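PDB 3AFO: NADH kinase POS5 from Saccharomyces cerevisiae, which phosphorylates NADH, and with about twofold lower preference NAD(+), using ATP, making it a key source of the cellular reductant NADPH. Local coordinates for residues K174-K186 with S193-H205. Residues are numbered along the deposited sequence; the frame is centred on the assembly and turned at random.
With NAI (1,4-dihydronicotinamide adenine dinucleotide), chain C.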
ATOM      1  N   LYS A 174     -10.542 -31.717 -16.826  1.00 27.91           N
ATOM      2  CA  LYS A 174     -11.302 -30.476 -16.710  1.00 28.05           C
ATOM      3  C   LYS A 174     -10.379 -29.276 -16.882  1.00 27.58           C
ATOM      4  O   LYS A 174      -9.183 -29.357 -16.579  1.00 27.25           O
ATOM      5  CB  LYS A 174     -12.025 -30.414 -15.369  1.00 28.20           C
ATOM      6  CG  LYS A 174     -13.261 -31.301 -15.315  1.00 30.60           C
ATOM      7  CD  LYS A 174     -13.929 -31.225 -13.964  1.00 33.84           C
ATOM      8  CE  LYS A 174     -15.080 -32.196 -13.867  1.00 35.50           C
ATOM      9  NZ  LYS A 174     -15.672 -32.102 -12.505  1.00 38.15           N
ATOM     10  N   CYS A 175     -10.943 -28.176 -17.375  1.00 26.97           N
ATOM     11  CA  CYS A 175     -10.185 -26.974 -17.701  1.00 26.23           C
ATOM     12  C   CYS A 175     -10.765 -25.744 -17.010  1.00 25.86           C
ATOM     13  O   CYS A 175     -11.983 -25.640 -16.830  1.00 25.15           O
ATOM     14  CB  CYS A 175     -10.221 -26.722 -19.206  1.00 26.63           C
ATOM     15  SG  CYS A 175      -9.283 -27.900 -20.202  1.00 26.92           S
ATOM     16  N   LEU A 176      -9.871 -24.831 -16.640  1.00 24.74           N
ATOM     17  CA  LEU A 176     -10.225 -23.489 -16.225  1.00 25.09           C
ATOM     18  C   LEU A 176     -10.188 -22.571 -17.439  1.00 24.80           C
ATOM     19  O   LEU A 176      -9.211 -22.560 -18.216  1.00 24.07           O
ATOM     20  CB  LEU A 176      -9.226 -22.983 -15.171  1.00 25.29           C
ATOM     21  CG  LEU A 176      -9.266 -21.497 -14.789  1.00 26.41           C
ATOM     22  CD1 LEU A 176     -10.360 -21.235 -13.740  1.00 26.26           C
ATOM     23  CD2 LEU A 176      -7.898 -21.064 -14.287  1.00 26.52           C
ATOM     24  N   HIS A 177     -11.257 -21.799 -17.597  1.00 24.41           N
ATOM     25  CA  HIS A 177     -11.323 -20.786 -18.635  1.00 24.83           C
ATOM     26  C   HIS A 177     -10.631 -19.499 -18.191  1.00 24.37           C
ATOM     27  O   HIS A 177     -10.891 -18.987 -17.098  1.00 24.86           O
ATOM     28  CB  HIS A 177     -12.775 -20.507 -19.028  1.00 25.01           C
ATOM     29  CG  HIS A 177     -12.908 -19.464 -20.081  1.00 28.22           C
ATOM     30  ND1 HIS A 177     -12.672 -19.725 -21.413  1.00 31.41           N
ATOM     31  CD2 HIS A 177     -13.219 -18.149 -20.002  1.00 30.77           C
ATOM     32  CE1 HIS A 177     -12.852 -18.619 -22.112  1.00 31.82           C
ATOM     33  NE2 HIS A 177     -13.175 -17.646 -21.280  1.00 31.88           N
ATOM     34  N   ARG A 178      -9.721 -19.006 -19.024  1.00 23.67           N
ATOM     35  CA  ARG A 178      -9.045 -17.738 -18.776  1.00 23.49           C
ATOM     36  C   ARG A 178      -9.337 -16.836 -19.952  1.00 23.67           C
ATOM     37  O   ARG A 178      -9.175 -17.245 -21.103  1.00 23.42           O
ATOM     38  CB  ARG A 178      -7.534 -17.926 -18.628  1.00 23.27           C
ATOM     39  CG  ARG A 178      -7.079 -18.856 -17.500  1.00 22.71           C
ATOM     40  CD  ARG A 178      -5.541 -18.930 -17.486  1.00 22.99           C
ATOM     41  NE  ARG A 178      -4.974 -19.828 -16.471  1.00 22.73           N
ATOM     42  CZ  ARG A 178      -4.878 -19.545 -15.169  1.00 23.21           C
ATOM     43  NH1 ARG A 178      -5.355 -18.398 -14.680  1.00 22.17           N
ATOM     44  NH2 ARG A 178      -4.334 -20.431 -14.342  1.00 22.30           N
ATOM     45  N   THR A 179      -9.760 -15.610 -19.666  0.50 23.67           N
ATOM     46  CA  THR A 179     -10.120 -14.647 -20.702  0.50 23.74           C
ATOM     47  C   THR A 179      -8.878 -13.977 -21.291  0.50 23.88           C
ATOM     48  O   THR A 179      -7.806 -14.016 -20.688  0.50 24.06           O
ATOM     49  CB  THR A 179     -11.087 -13.583 -20.147  0.50 23.78           C
ATOM     50  OG1 THR A 179     -11.410 -12.637 -21.175  0.50 23.85           O
ATOM     51  CG2 THR A 179     -10.452 -12.866 -18.982  0.50 23.63           C
ATOM     52  N   ARG A 180      -9.031 -13.382 -22.473  1.00 23.85           N
ATOM     53  CA  ARG A 180      -7.948 -12.692 -23.167  1.00 24.49           C
ATOM     54  C   ARG A 180      -8.307 -11.226 -23.383  1.00 24.49           C
ATOM     55  O   ARG A 180      -9.477 -10.897 -23.624  1.00 24.41           O
ATOM     56  CB  ARG A 180      -7.712 -13.313 -24.545  1.00 25.14           C
ATOM     57  CG  ARG A 180      -6.978 -14.642 -24.554  1.00 27.30           C
ATOM     58  CD  ARG A 180      -6.513 -14.994 -25.973  1.00 28.16           C
ATOM     59  NE  ARG A 180      -7.637 -15.295 -26.861  1.00 31.10           N
ATOM     60  CZ  ARG A 180      -7.525 -15.605 -28.154  1.00 32.53           C
ATOM     61  NH1 ARG A 180      -6.327 -15.672 -28.731  1.00 32.25           N
ATOM     62  NH2 ARG A 180      -8.616 -15.859 -28.873  1.00 32.70           N
ATOM     63  N   LEU A 181      -7.291 -10.364 -23.316  1.00 23.99           N
ATOM     64  CA  LEU A 181      -7.417  -8.965 -23.714  1.00 24.00           C
ATOM     65  C   LEU A 181      -6.923  -8.759 -25.152  1.00 24.36           C
ATOM     66  O   LEU A 181      -6.106  -9.534 -25.669  1.00 24.00           O
ATOM     67  CB  LEU A 181      -6.630  -8.049 -22.774  1.00 22.97           C
ATOM     68  CG  LEU A 181      -7.050  -7.907 -21.307  1.00 23.61           C
ATOM     69  CD1 LEU A 181      -6.097  -6.966 -20.577  1.00 22.89           C
ATOM     70  CD2 LEU A 181      -8.476  -7.411 -21.179  1.00 24.54           C
ATOM     71  N   GLU A 182      -7.435  -7.711 -25.783  1.00 24.32           N
ATOM     72  CA  GLU A 182      -6.956  -7.270 -27.084  1.00 24.96           C
ATOM     73  C   GLU A 182      -6.361  -5.890 -26.941  1.00 24.49           C
ATOM     74  O   GLU A 182      -6.982  -5.000 -26.356  1.00 24.95           O
ATOM     75  CB  GLU A 182      -8.100  -7.212 -28.091  1.00 25.12           C
ATOM     76  CG  GLU A 182      -8.592  -8.549 -28.564  1.00 27.75           C
ATOM     77  CD  GLU A 182      -9.602  -8.412 -29.701  1.00 30.50           C
ATOM     78  OE1 GLU A 182      -9.779  -7.294 -30.237  1.00 30.69           O
ATOM     79  OE2 GLU A 182     -10.225  -9.427 -30.048  1.00 31.81           O
ATOM     80  N   CYS A 183      -5.146  -5.721 -27.447  1.00 24.01           N
ATOM     81  CA  CYS A 183      -4.518  -4.411 -27.539  1.00 24.16           C
ATOM     82  C   CYS A 183      -4.541  -3.955 -28.999  1.00 24.53           C
ATOM     83  O   CYS A 183      -4.034  -4.655 -29.880  1.00 24.92           O
ATOM     84  CB  CYS A 183      -3.079  -4.469 -27.024  1.00 23.79           C
ATOM     85  SG  CYS A 183      -2.157  -2.937 -27.186  1.00 24.58           S
ATOM     86  N   HIS A 184      -5.140  -2.795 -29.246  1.00 24.69           N
ATOM     87  CA  HIS A 184      -5.149  -2.181 -30.576  1.00 25.15           C
ATOM     88  C   HIS A 184      -4.227  -0.969 -30.550  1.00 24.86           C
ATOM     89  O   HIS A 184      -4.525   0.026 -29.883  1.00 24.82           O
ATOM     90  CB  HIS A 184      -6.569  -1.744 -30.951  1.00 25.52           C
ATOM     91  CG  HIS A 184      -7.523  -2.881 -31.153  1.00 26.79           C
ATOM     92  ND1 HIS A 184      -7.798  -3.811 -30.173  1.00 29.04           N
ATOM     93  CD2 HIS A 184      -8.276  -3.229 -32.220  1.00 28.01           C
ATOM     94  CE1 HIS A 184      -8.669  -4.690 -30.633  1.00 28.39           C
ATOM     95  NE2 HIS A 184      -8.980  -4.354 -31.871  1.00 29.65           N
ATOM     96  N   LEU A 185      -3.093  -1.056 -31.237  1.00 24.86           N
ATOM     97  CA  LEU A 185      -2.177   0.080 -31.323  1.00 25.12           C
ATOM     98  C   LEU A 185      -2.472   0.935 -32.550  1.00 26.06           C
ATOM     99  O   LEU A 185      -2.455   0.440 -33.678  1.00 26.29           O
ATOM    100  CB  LEU A 185      -0.717  -0.382 -31.316  1.00 24.75           C
ATOM    101  CG  LEU A 185       0.364   0.674 -31.599  1.00 24.79           C
ATOM    102  CD1 LEU A 185       0.453   1.715 -30.486  1.00 24.56           C
ATOM    103  CD2 LEU A 185       1.725   0.029 -31.807  1.00 26.09           C
ATOM    104  N   LYS A 186      -2.754   2.214 -32.310  0.50 26.45           N
ATOM    105  CA  LYS A 186      -2.987   3.192 -33.367  0.50 27.00           C
ATOM    106  C   LYS A 186      -1.887   4.239 -33.319  0.50 27.22           C
ATOM    107  O   LYS A 186      -1.886   5.104 -32.437  0.50 27.42           O
ATOM    108  CB  LYS A 186      -4.344   3.867 -33.175  0.50 26.95           C
ATOM    109  CG  LYS A 186      -4.682   4.941 -34.209  0.50 27.55           C
ATOM    110  CD  LYS A 186      -5.797   5.840 -33.686  0.50 27.56           C
ATOM    111  CE  LYS A 186      -6.186   6.922 -34.680  0.50 28.23           C
ATOM    112  NZ  LYS A 186      -6.561   8.187 -33.968  0.50 28.16           N
ATOM    113  N   SER A 193      -4.534  -0.143 -37.369  1.00 33.07           N
ATOM    114  CA  SER A 193      -4.275  -0.687 -36.042  1.00 32.98           C
ATOM    115  C   SER A 193      -3.485  -1.985 -36.090  1.00 32.27           C
ATOM    116  O   SER A 193      -3.692  -2.825 -36.966  1.00 31.98           O
ATOM    117  CB  SER A 193      -5.578  -0.877 -35.253  1.00 32.92           C
ATOM    118  OG  SER A 193      -6.425  -1.810 -35.895  1.00 35.41           O
ATOM    119  N   ILE A 194      -2.565  -2.113 -35.140  1.00 31.45           N
ATOM    120  CA  ILE A 194      -1.813  -3.327 -34.922  1.00 30.83           C
ATOM    121  C   ILE A 194      -2.443  -4.026 -33.706  1.00 30.34           C
ATOM    122  O   ILE A 194      -2.432  -3.484 -32.588  1.00 29.38           O
ATOM    123  CB  ILE A 194      -0.321  -3.010 -34.667  1.00 30.92           C
ATOM    124  CG1 ILE A 194       0.250  -2.162 -35.821  1.00 31.71           C
ATOM    125  CG2 ILE A 194       0.460  -4.302 -34.457  1.00 31.78           C
ATOM    126  CD1 ILE A 194       1.591  -1.449 -35.531  1.00 32.05           C
ATOM    127  N   VAL A 195      -3.012  -5.206 -33.940  1.00 29.66           N
ATOM    128  CA  VAL A 195      -3.726  -5.957 -32.900  1.00 29.42           C
ATOM    129  C   VAL A 195      -2.863  -7.063 -32.275  1.00 29.11           C
ATOM    130  O   VAL A 195      -2.251  -7.873 -32.968  1.00 29.05           O
ATOM    131  CB  VAL A 195      -5.051  -6.553 -33.432  1.00 29.66           C
ATOM    132  CG1 VAL A 195      -5.902  -7.115 -32.289  1.00 28.97           C
ATOM    133  CG2 VAL A 195      -5.837  -5.501 -34.220  1.00 30.34           C
ATOM    134  N   THR A 196      -2.820  -7.081 -30.949  1.00 28.31           N
ATOM    135  CA  THR A 196      -2.155  -8.145 -30.210  1.00 27.45           C
ATOM    136  C   THR A 196      -3.096  -8.696 -29.133  1.00 27.12           C
ATOM    137  O   THR A 196      -4.062  -8.035 -28.734  1.00 26.84           O
ATOM    138  CB  THR A 196      -0.829  -7.665 -29.574  1.00 27.24           C
ATOM    139  OG1 THR A 196      -1.035  -6.418 -28.906  1.00 26.93           O
ATOM    140  CG2 THR A 196       0.255  -7.476 -30.636  1.00 28.83           C
ATOM    141  N   HIS A 197      -2.812  -9.911 -28.675  1.00 26.38           N
ATOM    142  CA  HIS A 197      -3.650 -10.588 -27.704  1.00 25.73           C
ATOM    143  C   HIS A 197      -2.861 -10.928 -26.447  1.00 24.41           C
ATOM    144  O   HIS A 197      -1.709 -11.353 -26.527  1.00 23.91           O
ATOM    145  CB  HIS A 197      -4.264 -11.834 -28.329  1.00 26.59           C
ATOM    146  CG  HIS A 197      -5.122 -11.534 -29.519  1.00 29.00           C
ATOM    147  ND1 HIS A 197      -4.597 -11.225 -30.756  1.00 32.23           N
ATOM    148  CD2 HIS A 197      -6.467 -11.469 -29.654  1.00 30.54           C
ATOM    149  CE1 HIS A 197      -5.583 -10.987 -31.604  1.00 32.07           C
ATOM    150  NE2 HIS A 197      -6.727 -11.132 -30.961  1.00 32.69           N
ATOM    151  N   ALA A 198      -3.493 -10.725 -25.292  1.00 23.10           N
ATOM    152  CA  ALA A 198      -2.819 -10.854 -23.999  1.00 21.90           C
ATOM    153  C   ALA A 198      -3.520 -11.829 -23.077  1.00 21.56           C
ATOM    154  O   ALA A 198      -4.730 -11.743 -22.864  1.00 21.20           O
ATOM    155  CB  ALA A 198      -2.683  -9.486 -23.315  1.00 21.89           C
ATOM    156  N   MET A 199      -2.738 -12.737 -22.501  1.00 20.98           N
ATOM    157  CA  MET A 199      -3.234 -13.646 -21.478  1.00 20.95           C
ATOM    158  C   MET A 199      -3.006 -13.063 -20.071  1.00 20.03           C
ATOM    159  O   MET A 199      -3.828 -13.256 -19.170  1.00 19.85           O
ATOM    160  CB  MET A 199      -2.513 -14.984 -21.630  1.00 20.67           C
ATOM    161  CG  MET A 199      -2.742 -15.974 -20.555  1.00 23.49           C
ATOM    162  SD  MET A 199      -2.057 -17.561 -21.072  1.00 27.76           S
ATOM    163  CE  MET A 199      -2.640 -18.540 -19.708  1.00 24.20           C
ATOM    164  N   ASN A 200      -1.879 -12.375 -19.912  1.00 19.33           N
ATOM    165  CA  ASN A 200      -1.472 -11.747 -18.656  1.00 18.58           C
ATOM    166  C   ASN A 200      -1.825 -10.273 -18.641  1.00 18.23           C
ATOM    167  O   ASN A 200      -2.665  -9.813 -17.848  1.00 17.80           O
ATOM    168  CB  ASN A 200       0.046 -11.849 -18.494  1.00 18.07           C
ATOM    169  CG  ASN A 200       0.486 -12.847 -17.450  1.00 18.07           C
ATOM    170  OD1 ASN A 200       1.677 -12.893 -17.124  1.00 20.61           O
ATOM    171  ND2 ASN A 200      -0.437 -13.642 -16.917  1.00 14.83           N
ATOM    172  N   ASP A 201      -1.145  -9.524 -19.499  1.00 17.96           N
ATOM    173  CA  ASP A 201      -1.216  -8.085 -19.424  1.00 18.24           C
ATOM    174  C   ASP A 201      -0.744  -7.336 -20.647  1.00 18.38           C
ATOM    175  O   ASP A 201      -0.069  -7.882 -21.529  1.00 18.46           O
ATOM    176  CB  ASP A 201      -0.443  -7.587 -18.190  1.00 18.30           C
ATOM    177  CG  ASP A 201       0.921  -8.245 -18.032  1.00 19.16           C
ATOM    178  OD1 ASP A 201       1.596  -8.558 -19.049  1.00 18.10           O
ATOM    179  OD2 ASP A 201       1.328  -8.433 -16.863  1.00 18.26           O
ATOM    180  N   ILE A 202      -1.110  -6.059 -20.665  1.00 18.29           N
ATOM    181  CA  ILE A 202      -0.615  -5.087 -21.607  1.00 18.53           C
ATOM    182  C   ILE A 202      -0.055  -3.959 -20.760  1.00 18.88           C
ATOM    183  O   ILE A 202      -0.753  -3.443 -19.867  1.00 19.06           O
ATOM    184  CB  ILE A 202      -1.753  -4.568 -22.503  1.00 18.46           C
ATOM    185  CG1 ILE A 202      -2.300  -5.730 -23.346  1.00 18.25           C
ATOM    186  CG2 ILE A 202      -1.261  -3.388 -23.393  1.00 19.66           C
ATOM    187  CD1 ILE A 202      -3.816  -5.720 -23.539  1.00 20.35           C
ATOM    188  N   PHE A 203       1.190  -3.572 -21.009  1.00 17.94           N
ATOM    189  CA  PHE A 203       1.758  -2.465 -20.224  1.00 18.26           C
ATOM    190  C   PHE A 203       2.623  -1.489 -20.980  1.00 17.80           C
ATOM    191  O   PHE A 203       3.209  -1.820 -22.010  1.00 16.94           O
ATOM    192  CB  PHE A 203       2.435  -2.937 -18.910  1.00 18.13           C
ATOM    193  CG  PHE A 203       3.603  -3.871 -19.095  1.00 19.33           C
ATOM    194  CD1 PHE A 203       4.898  -3.378 -19.227  1.00 20.86           C
ATOM    195  CD2 PHE A 203       3.418  -5.240 -19.063  1.00 19.96           C
ATOM    196  CE1 PHE A 203       5.980  -4.253 -19.366  1.00 22.33           C
ATOM    197  CE2 PHE A 203       4.509  -6.120 -19.196  1.00 21.45           C
ATOM    198  CZ  PHE A 203       5.779  -5.623 -19.349  1.00 19.60           C
ATOM    199  N   LEU A 204       2.629  -0.263 -20.467  1.00 17.30           N
ATOM    200  CA  LEU A 204       3.420   0.834 -20.977  1.00 17.45           C
ATOM    201  C   LEU A 204       4.448   1.161 -19.903  1.00 18.28           C
ATOM    202  O   LEU A 204       4.130   1.140 -18.711  1.00 16.97           O
ATOM    203  CB  LEU A 204       2.529   2.042 -21.252  1.00 17.16           C
ATOM    204  CG  LEU A 204       1.505   1.852 -22.377  1.00 17.77           C
ATOM    205  CD1 LEU A 204       0.459   2.959 -22.357  1.00 17.19           C
ATOM    206  CD2 LEU A 204       2.220   1.816 -23.745  1.00 15.66           C
ATOM    207  N   HIS A 205       5.682   1.432 -20.315  1.00 18.48           N
ATOM    208  CA  HIS A 205       6.753   1.684 -19.357  1.00 19.05           C
ATOM    209  C   HIS A 205       7.799   2.613 -19.964  1.00 20.00           C
ATOM    210  O   HIS A 205       8.068   2.530 -21.162  1.00 19.85           O
ATOM    211  CB  HIS A 205       7.399   0.373 -18.916  1.00 19.17           C
ATOM    212  CG  HIS A 205       8.125   0.474 -17.610  1.00 20.23           C
ATOM    213  ND1 HIS A 205       9.356   1.077 -17.492  1.00 20.66           N
ATOM    214  CD2 HIS A 205       7.778   0.079 -16.363  1.00 18.76           C
ATOM    215  CE1 HIS A 205       9.741   1.047 -16.228  1.00 20.47           C
ATOM    216  NE2 HIS A 205       8.805   0.437 -15.524  1.00 19.41           N
TER
HETATM  217  PA  NAI C1001       9.749 -13.178 -16.930  1.00 37.38           P
HETATM  218  O1A NAI C1001      10.410 -14.485 -16.603  1.00 38.23           O
HETATM  219  O2A NAI C1001      10.763 -11.929 -17.134  1.00 37.53           O
HETATM  220  O5B NAI C1001       8.800 -12.689 -15.787  1.00 36.35           O
HETATM  221  C5B NAI C1001       7.972 -13.607 -15.258  1.00 32.42           C
HETATM  222  C4B NAI C1001       8.121 -13.602 -13.780  1.00 28.63           C
HETATM  223  O4B NAI C1001       6.739 -13.349 -13.411  1.00 26.51           O
HETATM  224  C3B NAI C1001       8.402 -15.082 -13.549  1.00 27.23           C
HETATM  225  O3B NAI C1001       8.844 -15.276 -12.203  1.00 26.14           O
HETATM  226  C2B NAI C1001       7.010 -15.677 -13.767  1.00 25.98           C
HETATM  227  O2B NAI C1001       6.838 -16.902 -13.066  1.00 29.14           O
HETATM  228  C1B NAI C1001       6.113 -14.621 -13.122  1.00 24.59           C
HETATM  229  N9A NAI C1001       4.751 -14.626 -13.726  1.00 22.58           N
HETATM  230  C8A NAI C1001       4.428 -14.443 -15.011  1.00 22.08           C
HETATM  231  N7A NAI C1001       3.094 -14.527 -15.144  1.00 20.73           N
HETATM  232  C5A NAI C1001       2.569 -14.740 -13.937  1.00 20.58           C
HETATM  233  C6A NAI C1001       1.273 -14.904 -13.444  1.00 20.36           C
HETATM  234  N6A NAI C1001       0.186 -14.853 -14.241  1.00 17.25           N
HETATM  235  N1A NAI C1001       1.121 -15.121 -12.123  1.00 19.23           N
HETATM  236  C2A NAI C1001       2.153 -15.178 -11.295  1.00 19.36           C
HETATM  237  N3A NAI C1001       3.395 -15.025 -11.732  1.00 20.02           N
HETATM  238  C4A NAI C1001       3.630 -14.811 -13.039  1.00 21.24           C
HETATM  239  O3  NAI C1001       8.881 -13.218 -18.345  1.00 32.63           O
HETATM  240  PN  NAI C1001       7.747 -14.315 -18.646  1.00 31.78           P
HETATM  241  O1N NAI C1001       7.920 -15.496 -17.740  1.00 30.93           O
HETATM  242  O2N NAI C1001       7.720 -14.412 -20.121  1.00 30.09           O
HETATM  243  O5D NAI C1001       6.340 -13.630 -18.174  1.00 27.57           O
HETATM  244  C5D NAI C1001       5.943 -12.370 -18.688  1.00 23.07           C
HETATM  245  C4D NAI C1001       5.323 -11.542 -17.574  1.00 20.22           C
HETATM  246  O4D NAI C1001       6.419 -10.975 -16.820  1.00 19.40           O
HETATM  247  C3D NAI C1001       4.600 -10.302 -18.075  1.00 19.70           C
HETATM  248  O3D NAI C1001       3.267 -10.622 -18.498  1.00 19.57           O
HETATM  249  C2D NAI C1001       4.597  -9.424 -16.803  1.00 18.44           C
HETATM  250  O2D NAI C1001       3.353  -9.587 -16.104  1.00 17.36           O
HETATM  251  C1D NAI C1001       5.751 -10.043 -15.960  1.00 18.95           C
HETATM  252  N1N NAI C1001       6.666  -8.953 -15.585  1.00 19.37           N
HETATM  253  C2N NAI C1001       6.776  -8.654 -14.231  1.00 18.94           C
HETATM  254  C3N NAI C1001       7.596  -7.628 -13.792  1.00 18.50           C
HETATM  255  C7N NAI C1001       7.686  -7.359 -12.268  1.00 16.82           C
HETATM  256  O7N NAI C1001       8.419  -6.493 -11.796  1.00 18.02           O
HETATM  257  N7N NAI C1001       6.927  -8.135 -11.521  1.00 15.22           N
HETATM  258  C4N NAI C1001       8.322  -6.886 -14.733  1.00 19.61           C
HETATM  259  C5N NAI C1001       8.220  -7.171 -16.111  1.00 19.78           C
HETATM  260  C6N NAI C1001       7.387  -8.200 -16.554  1.00 19.20           C
HETATM  261  O   HOH W   1      -6.303 -14.915 -18.898  1.00 27.08           O
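The antiparallel β-hairpin of strands 181-186 and 194-198, part of the β-sandwich of this NAD kinase, leads directly into the NADH pocket. Its register rests on three hydrogen-bonded pairs, Leu181 with Ala198, Cys183 with Thr196 and Leu185 with Ile194. Six backbone bonds result, and the straightest, from Leu185 N to Ile194 O, measures 2.9 Å at 179°. After Ala198 the chain turns through Met199 and Asn200 and enters strand 201-205, which belongs to a second sheet; the axes of 181-186 and 201-205 come no nearer than 8.0 Å. Ile202 makes the side-chain link between these two strands: its CD1 lies 3.7 Å from Leu181 CB and also reaches Cys183 CB, while its CG2 packs near Cys183 SG. Thr196 contributes to the same face, with OG1 3.4 Å from Cys183 CB. On the other face, His184 and Val195 run alongside each other, and Val195 CG1 makes a CH-pi contact 4.2 Å from the His184 ring centroid and 17° off its normal. Glu182 and His197 extend in the same direction, and Glu182 CG lies 3.8 Å from His197 CD2. Where the strands part, one water donates to both Thr179 O and Met199 O, joining the backbones. Met199 is fully extended, with CG anti to the backbone N (chi1 171°), which carries Met199 CE to Arg178 CD at 3.7 Å; Arg178 NH1 is hydrogen-bonded to Thr238 OG1. Asp304 receives the amide N-H groups of Met199, Asn200 and Asp201, holding the turn beside the ligand, where Asp201 OD2 accepts a hydrogen bond from O2D of the nicotinamide-side ribose of NADH, modelled at 2.5 Å, a length too short to be read closely.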